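Local atomic coordinates of tyrosinase (Burkholderia thailandensis, PDB entry 5ZRD), a protein that probably hydroxylates monophenols to catechols and oxidises these further to quinones, using a pair of copper ions and molecular oxygen. Residues R12-L17 with S131-E136; K19-G24 with P28-V33; T257-W262 with V270-S275; W262-P267 with D483-F488. All coordinates share one frame; numbering follows the deposited sequence.

Interaction 1 (R12-L17 with S131-E136)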
# COMPACT_ATOMS: atom_id res chain seq x y z
N ARG A 12 5.50 -45.96 20.08
CA ARG A 12 4.94 -47.24 19.66
C ARG A 12 3.67 -47.05 18.81
O ARG A 12 3.03 -45.98 18.75
CB ARG A 12 4.63 -48.12 20.88
CG ARG A 12 5.86 -48.59 21.65
CD ARG A 12 5.55 -49.73 22.61
NE ARG A 12 6.74 -50.18 23.32
CZ ARG A 12 7.80 -50.80 22.76
NH1 ARG A 12 7.72 -51.29 21.53
NH2 ARG A 12 8.93 -50.91 23.44
N SER A 13 3.33 -48.12 18.11
CA SER A 13 2.14 -48.14 17.27
C SER A 13 0.88 -48.04 18.14
O SER A 13 0.73 -48.82 19.08
CB SER A 13 2.10 -49.39 16.42
OG SER A 13 0.80 -49.61 15.92
N VAL A 14 -0.02 -47.11 17.79
CA VAL A 14 -1.26 -46.89 18.52
C VAL A 14 -2.08 -48.18 18.51
O VAL A 14 -2.75 -48.51 19.49
CB VAL A 14 -2.06 -45.69 17.98
CG1 VAL A 14 -3.16 -46.10 17.02
CG2 VAL A 14 -2.66 -44.88 19.12
N ARG A 15 -2.03 -48.90 17.41
CA ARG A 15 -2.77 -50.12 17.31
C ARG A 15 -2.25 -51.11 18.36
O ARG A 15 -3.05 -51.85 18.96
CB ARG A 15 -2.66 -50.71 15.91
CG ARG A 15 -3.11 -52.15 15.81
CD ARG A 15 -4.58 -52.30 16.06
NE ARG A 15 -5.02 -53.64 15.72
CZ ARG A 15 -6.06 -54.24 16.27
NH1 ARG A 15 -6.19 -55.55 16.15
NH2 ARG A 15 -6.95 -53.55 16.96
N ASP A 16 -0.93 -51.14 18.55
CA ASP A 16 -0.32 -52.02 19.53
C ASP A 16 -0.76 -51.63 20.96
O ASP A 16 -0.95 -52.52 21.79
CB ASP A 16 1.22 -52.01 19.38
CG ASP A 16 1.94 -52.89 20.39
OD1 ASP A 16 1.65 -54.10 20.39
OD2 ASP A 16 2.79 -52.37 21.16
N LEU A 17 -0.91 -50.32 21.25
CA LEU A 17 -1.32 -49.87 22.58
C LEU A 17 -2.77 -50.29 22.86
O LEU A 17 -3.14 -50.53 24.00
CB LEU A 17 -1.15 -48.35 22.69
CG LEU A 17 0.28 -47.81 22.58
CD1 LEU A 17 0.38 -46.38 23.08
CD2 LEU A 17 1.28 -48.67 23.33
N SER A 131 -9.90 -47.97 16.27
CA SER A 131 -11.12 -47.36 16.89
C SER A 131 -10.76 -46.45 18.08
O SER A 131 -11.54 -45.59 18.43
CB SER A 131 -12.11 -48.41 17.31
OG SER A 131 -11.51 -49.27 18.27
N ILE A 132 -9.57 -46.57 18.68
CA ILE A 132 -9.24 -45.65 19.79
C ILE A 132 -9.24 -44.21 19.26
O ILE A 132 -9.51 -43.31 20.03
CB ILE A 132 -7.92 -45.99 20.51
CG1 ILE A 132 -7.62 -45.06 21.69
CG2 ILE A 132 -6.75 -45.99 19.53
CD1 ILE A 132 -8.70 -45.02 22.73
N LEU A 133 -8.91 -44.00 17.98
CA LEU A 133 -8.87 -42.64 17.37
C LEU A 133 -10.26 -42.21 16.89
O LEU A 133 -10.43 -41.05 16.56
CB LEU A 133 -7.91 -42.62 16.18
CG LEU A 133 -6.46 -43.00 16.44
CD1 LEU A 133 -5.61 -42.79 15.19
CD2 LEU A 133 -5.90 -42.21 17.60
N THR A 134 -11.23 -43.11 16.78
CA THR A 134 -12.57 -42.70 16.26
C THR A 134 -13.70 -42.84 17.30
O THR A 134 -14.70 -42.16 17.16
CB THR A 134 -12.95 -43.50 15.02
OG1 THR A 134 -12.98 -44.90 15.34
CG2 THR A 134 -11.96 -43.25 13.89
N GLN A 135 -13.55 -43.70 18.31
CA GLN A 135 -14.68 -44.03 19.21
C GLN A 135 -15.06 -42.82 20.08
O GLN A 135 -14.21 -41.94 20.37
CB GLN A 135 -14.36 -45.25 20.07
CG GLN A 135 -13.38 -44.93 21.19
CD GLN A 135 -12.77 -46.16 21.80
OE1 GLN A 135 -12.45 -47.12 21.09
NE2 GLN A 135 -12.59 -46.15 23.11
N GLU A 136 -16.33 -42.85 20.52
CA GLU A 136 -17.03 -41.74 21.20
C GLU A 136 -16.52 -41.56 22.62
O GLU A 136 -16.44 -40.43 23.10
CB GLU A 136 -18.54 -41.97 21.27
CG GLU A 136 -19.25 -41.70 19.95
CD GLU A 136 -20.75 -41.49 20.02
OE1 GLU A 136 -21.37 -41.73 21.11
OE2 GLU A 136 -21.31 -41.07 18.98
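No flat group takes part where Val14 meets Ile132 and Leu133. All three touching side chains are branched aliphatics, and an aromatic ring is supplied by Phe318 of helix 315-334, which packs on both Val14 and Leu133. The guanidinium of Arg15 turns instead to the ring of Tyr123 in a cation-pi contact. The motif here is the capped start of helix 14-22, set against the loop that links helix 122-127 to strand 137-140. Ser13 is the N-cap. Its OG accepts from Arg15 N and Asp16 N, though both bonds are weak. Val14 is the first helical residue after the cap, and its CB points at the loop.

The touch is made by one methyl. Val14 CG2 lies 4.3 Å from Ile132 CG2 and 4.5 Å from Leu133 CD2, so it touches two successive residues of the loop, but only loosely. Ile132 is forked. With its CG1 anti to the backbone N (chi1 -178°), the CG2 methyl is left facing Val14, while the CG1 arm leads away to helix 27-41. The contact is small but fully buried.

Backbone and side-chain bonds both hold the loop. Ser131 OG bonds to Gln18 of the same helix 14-22, and Ile132 O accepts from Asn147. The carbonyl of Ser131 takes two backbone donors: Ser131 O lies 3.0 Å from Thr134 N and 2.8 Å from Gln135 N.

Interaction 2 (K19-G24 with P28-V33); sequences KRYDNG and PLEDLV
Tyr21 and Leu29 form the tight part of this contact, on the inner side of a helical hairpin. Helix 14-22 ends in a Schellman motif, the chain turns at once, and helix 27-41 begins. The two side chains cross at about a right angle. Leu29 CD2 sits 4.0 Å from Tyr21 CB and 4.2 Å from Tyr21 CG, at the root of the tyrosine. Further along, Leu29 CB reaches Tyr21 CD2 at 4.1 Å. Tyr21 CG stands anti to the backbone N (chi1 -178°), which carries the ring toward Leu29 and Glu30. Leu29 is buried, and Ile132 packs on it from the loop before strand 137-140.

The outer part is looser. Glu30 starts off to one side, but its extended chain brings OE1 within 4.2 Å of Tyr21 CE2. This is a bare touch, oblique to the ring. The same glutamate also lies against Phe138 and Leu140 of strand 137-140. Asp22, Asn23 and Gly24 are exposed, and Gly24 O holds a glycerol that probably came from the crystallisation liquor. Nearer the turn, Arg20 NE makes a salt bridge to Glu25, which ties the last helical turn to the connecting loop.

Gly24 closes the first helix with a positive phi of 102°. It is the C-prime residue of the Schellman motif, in which Glu25 N returns to Arg20 O. The inner bond of the motif runs from Gly24 N to Tyr21 O, 3.0 Å long.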
# COMPACT_ATOMS: atom_id res chain seq x y z
N LYS A 19 -4.27 -52.97 21.65
CA LYS A 19 -4.32 -54.42 21.79
C LYS A 19 -3.88 -54.79 23.21
O LYS A 19 -4.47 -55.61 23.87
CB LYS A 19 -3.42 -55.07 20.74
CG LYS A 19 -4.14 -55.75 19.59
CD LYS A 19 -3.31 -55.89 18.32
CE LYS A 19 -1.87 -56.32 18.56
NZ LYS A 19 -0.99 -55.90 17.45
N ARG A 20 -2.80 -54.18 23.67
CA ARG A 20 -2.38 -54.32 25.05
C ARG A 20 -3.56 -53.98 25.98
O ARG A 20 -3.91 -54.80 26.84
CB ARG A 20 -1.08 -53.53 25.28
CG ARG A 20 0.13 -54.18 24.62
CD ARG A 20 1.31 -53.27 24.39
NE ARG A 20 2.35 -53.40 25.40
CZ ARG A 20 3.61 -53.77 25.16
NH1 ARG A 20 4.00 -54.14 23.95
NH2 ARG A 20 4.50 -53.75 26.15
N TYR A 21 -4.23 -52.84 25.79
CA TYR A 21 -5.44 -52.49 26.57
C TYR A 21 -6.51 -53.59 26.46
O TYR A 21 -7.08 -53.98 27.47
CB TYR A 21 -6.04 -51.15 26.13
CG TYR A 21 -7.26 -50.70 26.91
CD1 TYR A 21 -8.53 -51.21 26.64
CD2 TYR A 21 -7.14 -49.75 27.91
CE1 TYR A 21 -9.64 -50.78 27.35
CE2 TYR A 21 -8.25 -49.31 28.62
CZ TYR A 21 -9.50 -49.83 28.35
OH TYR A 21 -10.56 -49.37 29.07
N ASP A 22 -6.83 -54.05 25.24
CA ASP A 22 -7.86 -55.05 24.99
C ASP A 22 -7.55 -56.31 25.86
O ASP A 22 -8.47 -57.05 26.23
CB ASP A 22 -7.90 -55.46 23.49
CG ASP A 22 -8.74 -54.50 22.55
OD1 ASP A 22 -9.40 -53.53 22.98
OD2 ASP A 22 -8.74 -54.78 21.31
N ASN A 23 -6.27 -56.55 26.19
CA ASN A 23 -5.84 -57.77 26.88
C ASN A 23 -5.44 -57.48 28.34
O ASN A 23 -4.77 -58.31 28.95
CB ASN A 23 -4.66 -58.43 26.14
CG ASN A 23 -5.06 -58.92 24.76
OD1 ASN A 23 -4.53 -58.47 23.75
ND2 ASN A 23 -6.02 -59.83 24.71
N GLY A 24 -5.81 -56.34 28.90
CA GLY A 24 -5.64 -56.11 30.34
C GLY A 24 -4.45 -55.25 30.70
O GLY A 24 -4.30 -54.85 31.87
N PRO A 28 -0.66 -47.94 29.49
CA PRO A 28 -0.16 -47.18 28.32
C PRO A 28 -1.25 -46.35 27.61
O PRO A 28 -1.08 -45.12 27.45
CB PRO A 28 0.40 -48.24 27.36
CG PRO A 28 0.79 -49.37 28.26
CD PRO A 28 -0.27 -49.36 29.33
N LEU A 29 -2.35 -46.97 27.20
CA LEU A 29 -3.43 -46.22 26.55
C LEU A 29 -4.01 -45.19 27.52
O LEU A 29 -4.27 -44.05 27.11
CB LEU A 29 -4.52 -47.16 26.04
CG LEU A 29 -5.36 -46.58 24.91
CD1 LEU A 29 -4.50 -45.88 23.87
CD2 LEU A 29 -6.18 -47.66 24.25
N GLU A 30 -4.17 -45.54 28.79
CA GLU A 30 -4.75 -44.61 29.75
C GLU A 30 -3.83 -43.38 29.92
O GLU A 30 -4.30 -42.21 30.00
CB GLU A 30 -5.00 -45.32 31.08
CG GLU A 30 -6.26 -46.17 31.09
CD GLU A 30 -6.41 -47.09 32.30
OE1 GLU A 30 -7.47 -47.74 32.44
OE2 GLU A 30 -5.46 -47.14 33.10
N ASP A 31 -2.52 -43.61 29.97
CA ASP A 31 -1.61 -42.45 30.13
C ASP A 31 -1.74 -41.47 28.95
O ASP A 31 -1.79 -40.24 29.12
CB ASP A 31 -0.16 -42.90 30.26
CG ASP A 31 0.15 -43.60 31.59
OD1 ASP A 31 -0.56 -43.36 32.60
OD2 ASP A 31 1.12 -44.37 31.60
N LEU A 32 -1.76 -42.05 27.75
CA LEU A 32 -1.90 -41.25 26.54
C LEU A 32 -3.21 -40.46 26.59
O LEU A 32 -3.18 -39.24 26.43
CB LEU A 32 -1.85 -42.17 25.31
CG LEU A 32 -1.97 -41.41 23.98
CD1 LEU A 32 -0.68 -40.65 23.69
CD2 LEU A 32 -2.35 -42.34 22.85
N VAL A 33 -4.33 -41.14 26.83
CA VAL A 33 -5.63 -40.46 26.89
C VAL A 33 -5.59 -39.39 27.99
O VAL A 33 -6.00 -38.25 27.76
CB VAL A 33 -6.80 -41.44 27.06
CG1 VAL A 33 -8.08 -40.72 27.46
CG2 VAL A 33 -7.05 -42.25 25.79

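Interaction 3 (T257-W262 with V270-S275)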
# COMPACT_ATOMS: atom_id res chain seq x y z
N THR A 257 7.78 -29.99 -4.16
CA THR A 257 8.36 -29.07 -5.16
C THR A 257 9.67 -29.67 -5.69
O THR A 257 9.90 -29.76 -6.92
CB THR A 257 8.61 -27.66 -4.59
OG1 THR A 257 7.45 -27.19 -3.91
CG2 THR A 257 9.01 -26.64 -5.63
N SER A 258 10.54 -30.04 -4.76
CA SER A 258 11.83 -30.62 -5.14
C SER A 258 11.62 -31.88 -6.01
O SER A 258 12.24 -32.04 -7.04
CB SER A 258 12.70 -30.91 -3.92
OG SER A 258 12.91 -29.73 -3.13
N ALA A 259 10.71 -32.74 -5.61
CA ALA A 259 10.54 -34.02 -6.29
C ALA A 259 10.03 -33.77 -7.73
O ALA A 259 10.49 -34.37 -8.66
CB ALA A 259 9.60 -34.89 -5.47
N SER A 260 9.12 -32.83 -7.90
CA SER A 260 8.53 -32.55 -9.20
C SER A 260 9.62 -32.14 -10.20
O SER A 260 9.69 -32.69 -11.36
CB SER A 260 7.44 -31.52 -9.10
OG SER A 260 7.05 -31.06 -10.38
N VAL A 261 10.49 -31.24 -9.76
CA VAL A 261 11.53 -30.72 -10.63
C VAL A 261 12.56 -31.84 -10.90
O VAL A 261 13.03 -32.03 -12.06
CB VAL A 261 12.17 -29.43 -10.07
CG1 VAL A 261 13.31 -28.92 -10.95
CG2 VAL A 261 11.14 -28.32 -9.90
N TRP A 262 12.89 -32.59 -9.88
CA TRP A 262 13.75 -33.77 -10.06
C TRP A 262 13.14 -34.71 -11.11
O TRP A 262 13.84 -35.24 -11.99
CB TRP A 262 13.97 -34.50 -8.72
CG TRP A 262 14.93 -35.65 -8.81
CD1 TRP A 262 14.64 -36.95 -9.16
CD2 TRP A 262 16.34 -35.63 -8.53
NE1 TRP A 262 15.77 -37.71 -9.13
CE2 TRP A 262 16.82 -36.93 -8.73
CE3 TRP A 262 17.22 -34.64 -8.10
CZ2 TRP A 262 18.17 -37.27 -8.55
CZ3 TRP A 262 18.55 -34.96 -7.94
CH2 TRP A 262 19.01 -36.26 -8.15
N VAL A 270 10.64 -40.20 -8.62
CA VAL A 270 10.81 -40.23 -7.17
C VAL A 270 9.53 -39.72 -6.49
O VAL A 270 8.82 -38.87 -7.02
CB VAL A 270 12.06 -39.47 -6.70
CG1 VAL A 270 13.28 -39.84 -7.51
CG2 VAL A 270 11.86 -37.99 -6.71
N THR A 271 9.27 -40.25 -5.32
CA THR A 271 8.15 -39.88 -4.51
C THR A 271 8.65 -39.36 -3.16
O THR A 271 9.26 -40.11 -2.42
CB THR A 271 7.21 -41.06 -4.24
OG1 THR A 271 6.72 -41.48 -5.50
CG2 THR A 271 6.06 -40.69 -3.32
N PRO A 272 8.36 -38.10 -2.84
CA PRO A 272 8.67 -37.52 -1.56
C PRO A 272 7.72 -38.05 -0.47
O PRO A 272 6.57 -38.44 -0.74
CB PRO A 272 8.46 -36.01 -1.74
CG PRO A 272 7.38 -35.92 -2.81
CD PRO A 272 7.47 -37.21 -3.59
N VAL A 273 8.20 -38.06 0.76
CA VAL A 273 7.35 -38.51 1.84
C VAL A 273 6.11 -37.61 1.94
O VAL A 273 5.07 -38.05 2.41
CB VAL A 273 8.08 -38.58 3.19
CG1 VAL A 273 8.54 -37.23 3.70
CG2 VAL A 273 7.18 -39.26 4.22
N GLU A 274 6.24 -36.35 1.51
CA GLU A 274 5.16 -35.38 1.57
C GLU A 274 3.93 -35.84 0.76
O GLU A 274 2.82 -35.40 1.06
CB GLU A 274 5.61 -34.01 1.06
CG GLU A 274 4.71 -32.89 1.53
CD GLU A 274 5.12 -31.49 1.11
OE1 GLU A 274 4.45 -30.48 1.58
OE2 GLU A 274 6.04 -31.38 0.25
N SER A 275 4.14 -36.67 -0.25
CA SER A 275 3.10 -37.05 -1.21
C SER A 275 2.06 -37.98 -0.55
O SER A 275 0.90 -37.63 -0.46
CB SER A 275 3.73 -37.63 -2.46
OG SER A 275 2.77 -37.81 -3.50
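Pro272, whose ring rests against Ala259, gives its carbonyl O to Ser275 N at 3.0 Å. This backbone bond closes the turn that leads into helix 274-285. The proline ring meets the helix at Ala259. Ala259 CB is 3.6 Å from Pro272 CG and 3.7 Å from Pro272 CD, a close apolar fit between two buried residues. The same methyl also meets Val270 CG2, at 4.0 Å.

The contact joins helix 256-265 to the lead-in of helix 274-285, one of the helices of the dicopper core of tyrosinases. That helix carries the copper ligands His277 and His281.

Val270 turns to Trp262, one helical turn beyond Ala259. Its CG1 lies 3.6 Å from Trp262 CD1 and 3.7 Å from Trp262 NE1, and so touches the pyrrole part of the indole. CG1 stands anti to the carbonyl carbon (chi1 -47°), and CG2 fills the position between backbone N and carbonyl carbon. Both methyls are thereby presented to helix 256-265. Val252 of helix 250-254 packs on both Trp262 and Val270.

Glu274 O is hydrogen-bonded to His277 ND1, which probably helps to orient the imidazole. The buried carboxylate of Glu274 is shared: OE2 accepts from Thr256 N and OE1 from Gly86 N.

Interaction 4 (W262-P267 with D483-F488); sequences WNSSNP and DIVAHF. With CIT (citric acid), chain E.
This is a CH-pi contact between the C-terminal part of helix 256-265 and strand 485-489, outermost within this chain in a three-stranded antiparallel sheet. Asn263 CB stands over one face of the His487 ring, 3.8 Å from its centroid and 27° off the normal. It is offset toward the rim, and the ring atom nearest to Asn263 CB is His487 CD2, at 3.4 Å. Ser264 approaches the ring at its edge, with OG in the plane and 3.0 Å from His487 CE1.

Polar bonds fix the ring and the amide. His487 NE2 bonds to Ser260 O and ND1 to Thr428 OG1, while Asn263 OD1 accepts from Val270 N. A citrate, probably from the crystallisation liquor, bridges the two segments through one carboxylate. Asn263 ND2 donates to citrate O6 at 3.1 Å and 170°. His487 N donates to citrate O5 at 2.9 Å and 173°. Lys464 also binds this citrate.

Arg344 of the second subunit touches Ser264, and Asn345 of that subunit touches Val485. Strand 485-489 pairs with strand 426-430, whose Lys426 NZ donates to Asn263 O. Ile484, Ala486 and Phe488 pack on strand 441-450.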
# COMPACT_ATOMS: atom_id res chain seq x y z
N TRP A 262 12.89 -32.59 -9.88
CA TRP A 262 13.75 -33.77 -10.06
C TRP A 262 13.14 -34.71 -11.11
O TRP A 262 13.84 -35.24 -11.99
CB TRP A 262 13.97 -34.50 -8.72
CG TRP A 262 14.93 -35.65 -8.81
CD1 TRP A 262 14.64 -36.95 -9.16
CD2 TRP A 262 16.34 -35.63 -8.53
NE1 TRP A 262 15.77 -37.71 -9.13
CE2 TRP A 262 16.82 -36.93 -8.73
CE3 TRP A 262 17.22 -34.64 -8.10
CZ2 TRP A 262 18.17 -37.27 -8.55
CZ3 TRP A 262 18.55 -34.96 -7.94
CH2 TRP A 262 19.01 -36.26 -8.15
N ASN A 263 11.84 -34.97 -10.99
CA ASN A 263 11.16 -35.87 -11.92
C ASN A 263 11.13 -35.27 -13.34
O ASN A 263 10.96 -36.02 -14.32
CB ASN A 263 9.77 -36.21 -11.39
CG ASN A 263 9.81 -37.19 -10.23
OD1 ASN A 263 10.80 -37.89 -10.02
ND2 ASN A 263 8.72 -37.29 -9.50
N SER A 264 11.24 -33.95 -13.51
CA SER A 264 11.24 -33.37 -14.87
C SER A 264 12.65 -33.40 -15.48
O SER A 264 12.75 -33.16 -16.65
CB SER A 264 10.66 -31.96 -14.91
OG SER A 264 9.27 -31.91 -14.57
N SER A 265 13.70 -33.74 -14.72
CA SER A 265 15.10 -33.57 -15.16
C SER A 265 15.91 -34.86 -14.97
O SER A 265 17.12 -34.83 -15.18
CB SER A 265 15.76 -32.42 -14.42
OG SER A 265 15.76 -32.60 -12.99
N ASN A 266 15.29 -35.96 -14.52
CA ASN A 266 15.94 -37.25 -14.26
C ASN A 266 15.01 -38.37 -14.71
O ASN A 266 13.80 -38.25 -14.61
CB ASN A 266 16.24 -37.50 -12.77
CG ASN A 266 17.17 -36.45 -12.20
OD1 ASN A 266 16.73 -35.37 -11.79
ND2 ASN A 266 18.46 -36.73 -12.21
N PRO A 267 15.57 -39.46 -15.21
CA PRO A 267 14.71 -40.58 -15.60
C PRO A 267 14.11 -41.30 -14.38
O PRO A 267 14.70 -41.32 -13.32
CB PRO A 267 15.64 -41.52 -16.39
CG PRO A 267 17.06 -41.17 -15.93
CD PRO A 267 17.01 -39.73 -15.43
N ASP A 483 1.69 -23.22 -11.77
CA ASP A 483 2.05 -24.32 -12.67
C ASP A 483 1.35 -25.61 -12.21
O ASP A 483 1.63 -26.11 -11.12
CB ASP A 483 3.59 -24.60 -12.66
CG ASP A 483 4.37 -23.91 -13.83
OD1 ASP A 483 4.65 -22.69 -13.73
OD2 ASP A 483 4.76 -24.60 -14.82
N ILE A 484 0.47 -26.15 -13.04
CA ILE A 484 0.10 -27.56 -12.89
C ILE A 484 1.17 -28.39 -13.62
O ILE A 484 1.29 -28.33 -14.84
CB ILE A 484 -1.33 -27.85 -13.42
CG1 ILE A 484 -2.39 -26.88 -12.89
CG2 ILE A 484 -1.72 -29.30 -13.15
CD1 ILE A 484 -2.96 -27.23 -11.54
N VAL A 485 1.98 -29.13 -12.88
CA VAL A 485 2.88 -30.10 -13.51
C VAL A 485 2.82 -31.38 -12.68
O VAL A 485 2.97 -31.33 -11.50
CB VAL A 485 4.31 -29.56 -13.67
CG1 VAL A 485 4.75 -28.77 -12.47
CG2 VAL A 485 5.30 -30.66 -13.97
N ALA A 486 2.52 -32.51 -13.31
CA ALA A 486 2.33 -33.76 -12.59
C ALA A 486 2.92 -34.88 -13.44
O ALA A 486 2.77 -34.84 -14.65
CB ALA A 486 0.87 -33.99 -12.31
N HIS A 487 3.59 -35.85 -12.81
CA HIS A 487 4.11 -36.98 -13.53
C HIS A 487 3.39 -38.26 -13.09
O HIS A 487 3.00 -38.38 -11.93
CB HIS A 487 5.60 -37.18 -13.31
CG HIS A 487 6.40 -35.94 -13.47
ND1 HIS A 487 6.93 -35.57 -14.69
CD2 HIS A 487 6.77 -35.00 -12.58
CE1 HIS A 487 7.62 -34.44 -14.53
NE2 HIS A 487 7.52 -34.07 -13.25
N PHE A 488 3.26 -39.22 -14.02
CA PHE A 488 2.60 -40.49 -13.71
C PHE A 488 3.36 -41.59 -14.42
O PHE A 488 3.82 -41.40 -15.53
CB PHE A 488 1.13 -40.49 -14.12
CG PHE A 488 0.28 -39.41 -13.50
CD1 PHE A 488 -0.37 -39.61 -12.30
CD2 PHE A 488 0.10 -38.20 -14.13
CE1 PHE A 488 -1.17 -38.62 -11.74
CE2 PHE A 488 -0.68 -37.20 -13.56
CZ PHE A 488 -1.30 -37.41 -12.36
C1 CIT E . 5.78 -34.49 -6.81
O1 CIT E . 5.52 -33.68 -7.73
O2 CIT E . 6.16 -34.05 -5.71
C2 CIT E . 5.69 -36.01 -6.90
C3 CIT E . 4.92 -36.65 -8.07
O7 CIT E . 5.62 -37.82 -8.45
C4 CIT E . 3.73 -37.47 -7.63
C5 CIT E . 4.34 -38.58 -6.73
O3 CIT E . 4.96 -39.60 -7.12
O4 CIT E . 4.24 -38.41 -5.53
C6 CIT E . 5.00 -35.83 -9.36
O5 CIT E . 4.04 -35.44 -10.01
O6 CIT E . 6.13 -35.56 -9.79

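Overall arrangement
Interactions 1 and 2 share helix 14-22 and pack directly on each other. Interactions 3 and 4 share helix 256-265 and Trp262. The two pairs lie on opposite sides of the chain's centre, and the centres of interactions 2 and 4 are about 45 Å apart. Interaction 1 is wholly buried, whereas the other three are partly buried. Interactions 1 and 3 are purely aliphatic or aliphatic-aromatic, and interaction 2 adds a carboxylate at its outer side. Interaction 4 joins a CH-pi contact to polar bonds that run through a citrate and outside residues. Interactions 3 and 4 both reach the second subunit, interaction 4 with more residues. Interaction 3 comes nearest the copper site, with Pro272 about 8 Å from His277 between side chains.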